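Local coordinates for guanine deaminase (Escherichia coli, PDB 6OHB), which catalyses the zinc-dependent hydrolytic deamination of guanine to xanthine and ammonia, the first step of guanine degradation, at residues A[65-70]-A[427-432]; A[91-96]-A[103-108]. One frame throughout, in Å; residues are numbered along the deposited sequence.

Overall arrangement
Both contacts lie toward the periphery of an amidohydrolase-type TIM barrel, each centred about 23 Å from the centre of the chain. Contact 1 (65-70 with 427-432) joins strands from near the two ends of the sequence, away from the zinc site of His-82, His-84, His-237 and Asp-327. Contact 2 (91-96 with 103-108) is local, a loop following strand 73-84 laid against helix 98-111, and its His-105 side chain is about 13 Å from the zinc ion. Along the chain contact 2 is nested inside the loop that contact 1 closes. In space their centres are 40 Å apart and their nearest atoms about 25 Å apart.

Contact 1 of 2, residues A[65-70]-A[427-432]; sequences RVRDYR and RTYVDG
Two tyrosine hydroxyls meet at the unusually short distance of 2.5 Å, OH of Tyr-69 to OH of Tyr-429, in a hydrogen bond that either could donate. The two side chains reach for each other from opposite directions, and each hydroxyl lies at the edge of the other's ring, in its plane. Beside the bond the rings also touch at their rims, CE2 of Tyr-69 lying 3.9 Å from CE1 of Tyr-429.

Arg-67 brings a second partner to the Tyr-429 oxygen: its NH1 makes a weak bond of 3.3 Å to Tyr-429 OH, with the guanidinium plane 68° from the ring. A bend at chi2 (118°) keeps CD and NH1 of the arginine close to this hydroxyl. On the Tyr-69 side, Arg-427 crosses at about a right angle and lays its CG 3.8 Å from Tyr-69 CE1, a contact made by methylene carbon.

The strands themselves stay well apart, their axes 11.7 Å from each other at closest, so side chains alone span the gap. Strand 67-70 pairs with strand 8-12, while 425-430 runs between 388-391 and 433-437; Phe-388 stacks on the Tyr-429 ring. The contact thus ties the small N-terminal sheet to the strands near the C-terminus. Gripped by the Tyr-69 hydroxyl and more weakly by Arg-67, the Tyr-429 phenol is probably polarised by the positive guanidinium.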
loop_
_atom_site.group_PDB
_atom_site.type_symbol
_atom_site.label_atom_id
_atom_site.label_comp_id
_atom_site.label_asym_id
_atom_site.label_seq_id
_atom_site.Cartn_x
_atom_site.Cartn_y
_atom_site.Cartn_z
ATOM N N ARG A 65 -18.897 25.854 23.995
ATOM C CA ARG A 65 -18.414 24.586 24.515
ATOM C C ARG A 65 -17.242 24.108 23.662
ATOM O O ARG A 65 -17.241 24.262 22.435
ATOM C CB ARG A 65 -19.549 23.567 24.579
ATOM C CG ARG A 65 -20.578 23.984 25.638
ATOM C CD ARG A 65 -21.432 22.839 26.151
ATOM N NE ARG A 65 -20.654 21.776 26.785
ATOM C CZ ARG A 65 -20.256 21.782 28.055
ATOM N NH1 ARG A 65 -20.549 22.808 28.845
ATOM N NH2 ARG A 65 -19.557 20.760 28.533
ATOM N N VAL A 66 -16.233 23.550 24.321
ATOM C CA VAL A 66 -15.023 23.116 23.636
ATOM C C VAL A 66 -15.273 21.772 22.964
ATOM O O VAL A 66 -15.988 20.914 23.496
ATOM C CB VAL A 66 -13.842 23.043 24.626
ATOM C CG1 VAL A 66 -14.210 22.195 25.825
ATOM C CG2 VAL A 66 -12.593 22.495 23.945
ATOM N N ARG A 67 -14.748 21.621 21.749
ATOM C CA ARG A 67 -14.771 20.345 21.038
ATOM C C ARG A 67 -13.658 19.476 21.607
ATOM O O ARG A 67 -12.474 19.795 21.456
ATOM C CB ARG A 67 -14.597 20.559 19.537
ATOM C CG ARG A 67 -15.691 21.409 18.921
ATOM C CD ARG A 67 -15.115 22.688 18.338
ATOM N NE ARG A 67 -16.148 23.682 18.059
ATOM C CZ ARG A 67 -16.897 23.695 16.960
ATOM N NH1 ARG A 67 -16.737 22.761 16.028
ATOM N NH2 ARG A 67 -17.811 24.643 16.796
ATOM N N ASP A 68 -14.034 18.396 22.288
ATOM C CA ASP A 68 -13.107 17.567 23.059
ATOM C C ASP A 68 -12.694 16.364 22.208
ATOM O O ASP A 68 -13.437 15.388 22.090
ATOM C CB ASP A 68 -13.768 17.144 24.369
ATOM C CG ASP A 68 -12.821 16.415 25.298
ATOM O OD1 ASP A 68 -11.628 16.278 24.952
ATOM O OD2 ASP A 68 -13.278 15.960 26.372
ATOM N N TYR A 69 -11.503 16.436 21.613
ATOM C CA TYR A 69 -10.964 15.344 20.810
ATOM C C TYR A 69 -9.847 14.599 21.535
ATOM O O TYR A 69 -8.925 14.082 20.900
ATOM C CB TYR A 69 -10.456 15.868 19.466
ATOM C CG TYR A 69 -11.528 16.475 18.594
ATOM C CD1 TYR A 69 -12.670 15.753 18.252
ATOM C CD2 TYR A 69 -11.403 17.772 18.106
ATOM C CE1 TYR A 69 -13.660 16.310 17.444
ATOM C CE2 TYR A 69 -12.387 18.338 17.300
ATOM C CZ TYR A 69 -13.511 17.600 16.973
ATOM O OH TYR A 69 -14.487 18.158 16.178
ATOM N N ARG A 70 -9.919 14.533 22.864
ATOM C CA ARG A 70 -8.904 13.820 23.626
ATOM C C ARG A 70 -8.947 12.336 23.298
ATOM O O ARG A 70 -10.018 11.744 23.157
ATOM C CB ARG A 70 -9.093 14.058 25.126
ATOM C CG ARG A 70 -8.588 15.433 25.562
ATOM C CD ARG A 70 -8.813 15.686 27.041
ATOM N NE ARG A 70 -10.231 15.738 27.382
ATOM C CZ ARG A 70 -10.697 15.820 28.623
ATOM N NH1 ARG A 70 -9.854 15.867 29.645
ATOM N NH2 ARG A 70 -12.003 15.859 28.843
ATOM N N ARG A 427 -11.932 13.782 11.817
ATOM C CA ARG A 427 -12.576 15.052 11.503
ATOM C C ARG A 427 -11.645 15.859 10.608
ATOM O O ARG A 427 -10.420 15.761 10.720
ATOM C CB ARG A 427 -12.907 15.875 12.773
ATOM C CG ARG A 427 -13.894 15.252 13.778
ATOM C CD ARG A 427 -15.347 15.394 13.339
ATOM N NE ARG A 427 -16.288 14.873 14.334
ATOM C CZ ARG A 427 -16.627 13.589 14.462
ATOM N NH1 ARG A 427 -16.105 12.661 13.660
ATOM N NH2 ARG A 427 -17.497 13.229 15.397
ATOM N N THR A 428 -12.230 16.665 9.725
ATOM C CA THR A 428 -11.460 17.602 8.915
ATOM C C THR A 428 -12.077 18.991 9.031
ATOM O O THR A 428 -13.275 19.173 8.757
ATOM C CB THR A 428 -11.383 17.168 7.442
ATOM O OG1 THR A 428 -10.769 15.876 7.359
ATOM C CG2 THR A 428 -10.548 18.158 6.632
ATOM N N TYR A 429 -11.235 19.960 9.407
ATOM C CA TYR A 429 -11.591 21.366 9.530
ATOM C C TYR A 429 -10.907 22.151 8.416
ATOM O O TYR A 429 -9.687 22.035 8.224
ATOM C CB TYR A 429 -11.155 21.931 10.889
ATOM C CG TYR A 429 -12.023 21.547 12.071
ATOM C CD1 TYR A 429 -11.957 20.270 12.628
ATOM C CD2 TYR A 429 -12.900 22.468 12.644
ATOM C CE1 TYR A 429 -12.750 19.916 13.721
ATOM C CE2 TYR A 429 -13.696 22.123 13.733
ATOM C CZ TYR A 429 -13.615 20.848 14.268
ATOM O OH TYR A 429 -14.403 20.509 15.349
ATOM N N VAL A 430 -11.684 22.964 7.708
ATOM C CA VAL A 430 -11.165 23.859 6.680
ATOM C C VAL A 430 -11.671 25.265 6.977
ATOM O O VAL A 430 -12.867 25.455 7.234
ATOM C CB VAL A 430 -11.585 23.409 5.267
ATOM C CG1 VAL A 430 -11.414 24.536 4.268
ATOM C CG2 VAL A 430 -10.774 22.186 4.842
ATOM N N ASP A 431 -10.761 26.242 6.947
ATOM C CA ASP A 431 -11.097 27.637 7.254
ATOM C C ASP A 431 -11.733 27.753 8.643
ATOM O O ASP A 431 -12.708 28.480 8.845
ATOM C CB ASP A 431 -12.000 28.237 6.170
ATOM C CG ASP A 431 -12.162 29.743 6.310
ATOM O OD1 ASP A 431 -11.137 30.441 6.472
ATOM O OD2 ASP A 431 -13.315 30.224 6.253
ATOM N N GLY A 432 -11.217 26.975 9.593
ATOM C CA GLY A 432 -11.734 27.002 10.944
ATOM C C GLY A 432 -13.098 26.376 11.101
ATOM O O GLY A 432 -13.719 26.524 12.156
#

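Contact 2 of 2, residues A[91-96]-A[103-108]; sequences VGAYGE and NKHTFP
The His-105 imidazole is sandwiched: Gly-92 CA sits over one face, 3.5 Å from the ring centroid and 10° off its normal, a CH-pi contact, while CB of Lys-104 lies over the opposite face. Obliquely to the ring come Val-91 O, 3.6 Å from His-105 CD2, and Ala-93 N, 3.2 Å from His-105 CE1. In this amidohydrolase barrel the contact packs the loop after strand 73-84 against helix 98-111, whose 103-106 portion widens into a pi-type turn. The histidine CG is anti to its own carbonyl carbon (chi1 -57°), which directs the ring to the loop, and chi2 turns its face to Gly-92; Trp-101 meets it edge-to-face.

Farther along the loop, Glu-96 and Lys-104 cross at about a right angle to form a salt bridge, joining the end of segment 91-96 to helix 98-111. His-105 is about 8 Å, side chain to side chain, from Gln-87, which probably binds substrate, as in related enzymes. Across the dimer interface, Tyr-344 of the second subunit hydrogen-bonds through OH to Gly-95 N. In the salt bridge, Lys-104 NZ reaches Glu-96 OE1 at 2.6 Å from above the carboxylate, 79° out of its plane.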
loop_
_atom_site.group_PDB
_atom_site.type_symbol
_atom_site.label_atom_id
_atom_site.label_comp_id
_atom_site.label_asym_id
_atom_site.label_seq_id
_atom_site.Cartn_x
_atom_site.Cartn_y
_atom_site.Cartn_z
ATOM N N VAL A 91 -9.665 3.309 -14.676
ATOM C CA VAL A 91 -9.247 1.929 -14.459
ATOM C C VAL A 91 -8.321 1.550 -15.607
ATOM O O VAL A 91 -8.722 1.588 -16.776
ATOM C CB VAL A 91 -10.446 0.973 -14.380
ATOM C CG1 VAL A 91 -9.971 -0.469 -14.197
ATOM C CG2 VAL A 91 -11.381 1.387 -13.256
ATOM N N GLY A 92 -7.084 1.198 -15.279
ATOM C CA GLY A 92 -6.092 0.860 -16.277
ATOM C C GLY A 92 -5.847 -0.633 -16.379
ATOM O O GLY A 92 -6.027 -1.376 -15.419
ATOM N N ALA A 93 -5.442 -1.069 -17.569
ATOM C CA ALA A 93 -4.953 -2.429 -17.722
ATOM C C ALA A 93 -3.641 -2.598 -16.955
ATOM O O ALA A 93 -3.023 -1.631 -16.498
ATOM C CB ALA A 93 -4.766 -2.774 -19.201
ATOM N N TYR A 94 -3.216 -3.847 -16.810
ATOM C CA TYR A 94 -2.004 -4.135 -16.063
ATOM C C TYR A 94 -0.770 -3.939 -16.934
ATOM O O TYR A 94 -0.778 -4.245 -18.131
ATOM C CB TYR A 94 -2.038 -5.565 -15.519
ATOM N N GLY A 95 0.288 -3.401 -16.327
ATOM C CA GLY A 95 1.616 -3.441 -16.900
ATOM C C GLY A 95 1.968 -2.332 -17.866
ATOM O O GLY A 95 3.151 -2.185 -18.200
ATOM N N GLU A 96 0.997 -1.552 -18.329
ATOM C CA GLU A 96 1.296 -0.545 -19.332
ATOM C C GLU A 96 1.957 0.676 -18.688
ATOM O O GLU A 96 1.802 0.942 -17.493
ATOM C CB GLU A 96 0.029 -0.146 -20.088
ATOM C CG GLU A 96 -0.384 -1.168 -21.143
ATOM C CD GLU A 96 0.246 -0.876 -22.489
ATOM O OE1 GLU A 96 0.126 -1.704 -23.415
ATOM O OE2 GLU A 96 0.891 0.179 -22.606
ATOM N N ASN A 103 -2.303 7.477 -23.626
ATOM C CA ASN A 103 -3.144 7.391 -24.816
ATOM C C ASN A 103 -4.299 6.398 -24.683
ATOM O O ASN A 103 -5.322 6.573 -25.354
ATOM C CB ASN A 103 -2.295 7.015 -26.037
ATOM C CG ASN A 103 -1.232 8.056 -26.353
ATOM O OD1 ASN A 103 -1.510 9.072 -26.993
ATOM N ND2 ASN A 103 -0.005 7.804 -25.909
ATOM N N LYS A 104 -4.193 5.399 -23.806
ATOM C CA LYS A 104 -5.232 4.381 -23.683
ATOM C C LYS A 104 -6.256 4.665 -22.594
ATOM O O LYS A 104 -7.425 4.300 -22.751
ATOM C CB LYS A 104 -4.605 3.005 -23.438
ATOM C CG LYS A 104 -3.805 2.496 -24.623
ATOM C CD LYS A 104 -3.655 0.989 -24.591
ATOM C CE LYS A 104 -2.195 0.580 -24.631
ATOM N NZ LYS A 104 -2.056 -0.892 -24.478
ATOM N N HIS A 105 -5.855 5.297 -21.495
ATOM C CA HIS A 105 -6.730 5.471 -20.344
ATOM C C HIS A 105 -6.930 6.933 -19.981
ATOM O O HIS A 105 -8.070 7.361 -19.764
ATOM C CB HIS A 105 -6.168 4.701 -19.138
ATOM C CG HIS A 105 -5.971 3.239 -19.395
ATOM N ND1 HIS A 105 -4.742 2.624 -19.289
ATOM C CD2 HIS A 105 -6.847 2.270 -19.750
ATOM C CE1 HIS A 105 -4.867 1.340 -19.572
ATOM N NE2 HIS A 105 -6.135 1.099 -19.854
ATOM N N THR A 106 -5.852 7.719 -19.937
ATOM C CA THR A 106 -5.927 9.079 -19.412
ATOM C C THR A 106 -6.825 9.965 -20.270
ATOM O O THR A 106 -7.760 10.598 -19.759
ATOM C CB THR A 106 -4.519 9.672 -19.329
ATOM O OG1 THR A 106 -3.756 8.956 -18.349
ATOM C CG2 THR A 106 -4.575 11.144 -18.949
ATOM N N PHE A 107 -6.558 10.017 -21.584
ATOM C CA PHE A 107 -7.312 10.920 -22.456
ATOM C C PHE A 107 -8.780 10.531 -22.597
ATOM O O PHE A 107 -9.638 11.428 -22.527
ATOM C CB PHE A 107 -6.627 11.020 -23.821
ATOM C CG PHE A 107 -5.235 11.579 -23.767
ATOM C CD1 PHE A 107 -4.843 12.412 -22.731
ATOM C CD2 PHE A 107 -4.318 11.275 -24.758
ATOM C CE1 PHE A 107 -3.560 12.925 -22.683
ATOM C CE2 PHE A 107 -3.035 11.787 -24.716
ATOM C CZ PHE A 107 -2.655 12.613 -23.676
ATOM N N PRO A 108 -9.146 9.261 -22.835
ATOM C CA PRO A 108 -10.586 8.941 -22.886
ATOM C C PRO A 108 -11.294 9.212 -21.572
ATOM O O PRO A 108 -12.457 9.633 -21.572
ATOM C CB PRO A 108 -10.606 7.446 -23.249
ATOM C CG PRO A 108 -9.273 7.171 -23.848
ATOM C CD PRO A 108 -8.320 8.074 -23.123
#